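Local structure of ABC transporter, substrate-binding protein (Streptococcus pneumoniae, 5G5Y) at residues G79-L87 with V311-L319. The protein captures short- and long-chain fructooligosaccharides such as kestose, nystose and inulin for import by an ABC transporter, with a preference for the longer chains. Sequence-based numbering, arbitrary orientation.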
loop_
_atom_site.group_PDB
_atom_site.type_symbol
_atom_site.label_atom_id
_atom_site.label_comp_id
_atom_site.label_asym_id
_atom_site.label_seq_id
_atom_site.Cartn_x
_atom_site.Cartn_y
_atom_site.Cartn_z
ATOM N N GLY A 79 17.066 3.625 -24.772
ATOM C CA GLY A 79 16.440 4.723 -25.520
ATOM C C GLY A 79 15.004 4.454 -25.970
ATOM O O GLY A 79 14.520 5.112 -26.880
ATOM N N VAL A 80 14.312 3.519 -25.336
ATOM C CA VAL A 80 12.875 3.292 -25.623
ATOM C C VAL A 80 12.015 4.453 -25.087
ATOM O O VAL A 80 11.074 4.916 -25.764
ATOM C CB VAL A 80 12.425 1.939 -25.050
ATOM C CG1 VAL A 80 10.913 1.766 -25.081
ATOM C CG2 VAL A 80 13.132 0.811 -25.806
ATOM N N ILE A 81 12.371 4.933 -23.902
ATOM C CA ILE A 81 11.662 6.057 -23.288
ATOM C C ILE A 81 12.625 7.198 -23.154
ATOM O O ILE A 81 13.820 6.968 -23.123
ATOM C CB ILE A 81 11.014 5.700 -21.928
ATOM C CG1 ILE A 81 12.041 5.313 -20.842
ATOM C CG2 ILE A 81 9.998 4.582 -22.142
ATOM C CD1 ILE A 81 11.447 5.038 -19.468
ATOM N N ILE A 82 12.105 8.405 -22.980
ATOM C CA ILE A 82 12.932 9.600 -22.902
ATOM C C ILE A 82 12.858 10.274 -21.525
ATOM O O ILE A 82 11.859 10.089 -20.783
ATOM C CB ILE A 82 12.538 10.629 -23.979
ATOM C CG1 ILE A 82 11.096 11.156 -23.786
ATOM C CG2 ILE A 82 12.699 9.976 -25.352
ATOM C CD1 ILE A 82 10.782 12.422 -24.567
ATOM N N PRO A 83 13.909 11.057 -21.180
ATOM C CA PRO A 83 13.806 11.900 -20.000
ATOM C C PRO A 83 12.772 13.010 -20.211
ATOM O O PRO A 83 12.665 13.565 -21.307
ATOM C CB PRO A 83 15.221 12.482 -19.831
ATOM C CG PRO A 83 16.098 11.745 -20.776
ATOM C CD PRO A 83 15.209 11.213 -21.865
ATOM N N VAL A 84 12.030 13.331 -19.160
ATOM C CA VAL A 84 10.920 14.284 -19.241
ATOM C C VAL A 84 11.028 15.492 -18.299
ATOM O O VAL A 84 10.097 16.295 -18.259
ATOM C CB VAL A 84 9.574 13.579 -18.946
ATOM C CG1 VAL A 84 9.359 12.435 -19.912
ATOM C CG2 VAL A 84 9.522 13.072 -17.507
ATOM N N GLU A 85 12.120 15.616 -17.541
ATOM C CA GLU A 85 12.255 16.727 -16.569
ATOM C C GLU A 85 12.114 18.107 -17.220
ATOM O O GLU A 85 11.504 18.982 -16.627
ATOM C CB GLU A 85 13.518 16.645 -15.693
ATOM C CG GLU A 85 14.852 16.766 -16.408
ATOM C CD GLU A 85 15.335 15.461 -17.008
ATOM O OE1 GLU A 85 14.614 14.434 -16.948
ATOM O OE2 GLU A 85 16.455 15.475 -17.554
ATOM N N ASP A 86 12.615 18.270 -18.432
ATOM C CA ASP A 86 12.565 19.577 -19.134
ATOM C C ASP A 86 11.142 19.882 -19.611
ATOM O O ASP A 86 10.747 21.029 -19.686
ATOM C CB ASP A 86 13.525 19.612 -20.334
ATOM C CG ASP A 86 15.029 19.571 -19.923
ATOM O OD1 ASP A 86 15.395 19.916 -18.770
ATOM O OD2 ASP A 86 15.871 19.203 -20.775
ATOM N N LEU A 87 10.391 18.837 -19.949
ATOM C CA LEU A 87 9.010 18.959 -20.366
ATOM C C LEU A 87 8.150 19.384 -19.177
ATOM O O LEU A 87 7.217 20.183 -19.338
ATOM C CB LEU A 87 8.489 17.641 -20.962
ATOM C CG LEU A 87 9.215 17.182 -22.227
ATOM C CD1 LEU A 87 8.744 15.797 -22.602
ATOM C CD2 LEU A 87 9.015 18.161 -23.389
ATOM N N VAL A 311 4.924 6.828 -19.431
ATOM C CA VAL A 311 6.223 7.118 -20.017
ATOM C C VAL A 311 6.024 7.633 -21.460
ATOM O O VAL A 311 5.018 7.360 -22.097
ATOM C CB VAL A 311 7.148 5.906 -20.041
ATOM C CG1 VAL A 311 7.528 5.454 -18.635
ATOM C CG2 VAL A 311 6.548 4.733 -20.807
ATOM N N ILE A 312 6.991 8.387 -21.951
ATOM C CA ILE A 312 6.935 8.927 -23.294
ATOM C C ILE A 312 8.018 8.212 -24.095
ATOM O O ILE A 312 9.189 8.143 -23.661
ATOM C CB ILE A 312 7.159 10.434 -23.268
ATOM C CG1 ILE A 312 5.961 11.126 -22.590
ATOM C CG2 ILE A 312 7.397 10.957 -24.706
ATOM C CD1 ILE A 312 6.133 12.641 -22.464
ATOM N N THR A 313 7.647 7.699 -25.268
ATOM C CA THR A 313 8.595 6.914 -26.061
ATOM C C THR A 313 9.469 7.771 -26.940
ATOM O O THR A 313 9.141 8.937 -27.249
ATOM C CB THR A 313 7.913 5.908 -26.987
ATOM O OG1 THR A 313 7.210 6.632 -27.993
ATOM C CG2 THR A 313 6.966 5.042 -26.226
ATOM N N SER A 314 10.548 7.150 -27.406
ATOM C CA SER A 314 11.469 7.808 -28.344
ATOM C C SER A 314 10.912 8.099 -29.737
ATOM O O SER A 314 11.605 8.789 -30.499
ATOM C CB SER A 314 12.735 6.958 -28.515
ATOM O OG SER A 314 12.375 5.723 -29.084
ATOM N N VAL A 315 9.717 7.583 -30.079
ATOM C CA VAL A 315 9.084 7.858 -31.390
ATOM C C VAL A 315 8.104 9.007 -31.370
ATOM O O VAL A 315 7.549 9.357 -32.397
ATOM C CB VAL A 315 8.406 6.614 -32.037
ATOM C CG1 VAL A 315 9.428 5.494 -32.253
ATOM C CG2 VAL A 315 7.197 6.113 -31.257
ATOM N N ASN A 316 7.866 9.588 -30.196
ATOM C CA ASN A 316 6.922 10.663 -30.061
ATOM C C ASN A 316 7.476 11.944 -30.691
ATOM O O ASN A 316 8.555 12.374 -30.316
ATOM C CB ASN A 316 6.660 10.872 -28.561
ATOM C CG ASN A 316 5.542 11.824 -28.305
ATOM O OD1 ASN A 316 5.395 12.855 -29.011
ATOM N ND2 ASN A 316 4.732 11.510 -27.300
ATOM N N LYS A 317 6.760 12.519 -31.651
ATOM C CA LYS A 317 7.207 13.728 -32.360
ATOM C C LYS A 317 6.415 14.969 -31.933
ATOM O O LYS A 317 6.454 16.002 -32.617
ATOM C CB LYS A 317 7.029 13.556 -33.887
ATOM C CG LYS A 317 7.595 12.280 -34.488
ATOM C CD LYS A 317 9.110 12.310 -34.590
ATOM C CE LYS A 317 9.590 12.881 -35.923
ATOM N NZ LYS A 317 11.090 12.887 -36.040
ATOM N N ASN A 318 5.678 14.872 -30.822
ATOM C CA ASN A 318 4.757 15.909 -30.393
ATOM C C ASN A 318 4.906 16.044 -28.873
ATOM O O ASN A 318 3.930 15.877 -28.130
ATOM C CB ASN A 318 3.315 15.508 -30.697
ATOM C CG ASN A 318 3.023 15.402 -32.156
ATOM O OD1 ASN A 318 2.937 14.302 -32.705
ATOM N ND2 ASN A 318 2.843 16.538 -32.799
ATOM N N LEU A 319 6.120 16.332 -28.432
ATOM C CA LEU A 319 6.429 16.339 -27.004
ATOM C C LEU A 319 5.690 17.385 -26.206
ATOM O O LEU A 319 5.226 17.101 -25.081
ATOM C CB LEU A 319 7.920 16.425 -26.765
ATOM C CG LEU A 319 8.683 15.191 -27.242
ATOM C CD1 LEU A 319 10.181 15.405 -27.010
ATOM C CD2 LEU A 319 8.231 13.908 -26.551
HETATM O O HOH W 1 9.391 8.829 -20.551
#
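Val311 meets Ile81 beside a single antiparallel beta bridge, Ile81 with Thr313, joining the loop after helix 69-77 to strand 310-312, an edge of this solute-binding protein's mixed sheet. Val311 and Ile81 are beta-branched, suited to extended backbone, and their CG2 atoms touch at 3.7 Å; Leu72 covers the pair. Ile312 O accepts from Ile82 N at 3.0 Å, and Ile312 N donates to a water that also lies 2.8 Å from Ile82 O. Its beta-branched side chain serves two groups of neighbours: with chi1 at -68°, CG1 lies beside the backbone N, and CG2, beside the carbonyl carbon, packs on Ile82 CD1, while CD1 reaches Val84 CG1 and, tip to tip, Leu87 CD1. Thr313 faces Ile81 as a non-hydrogen-bonded pair, CA to CA 4.2 Å, and its CA-H lies close to Val80 O; its hydroxyl turns off to Pro59 O. Ser314 N closes the bridge on Val80 O at 2.8 Å, from above the carbonyl plane, and the small side chain fits beside Gly79, whose positive phi ends the helix in a Schellman motif. A type I turn (Thr313 to Asn316), then an Asx turn, Asn316 OD1 accepting from Asn318 N, lead to helix 319-329. Leu87 CD2 comes to Leu319 CB at 4.0 Å, crossing at about a right angle, while Leu319 CD2 meets Ile82 CD1 tip to tip at 3.6 Å.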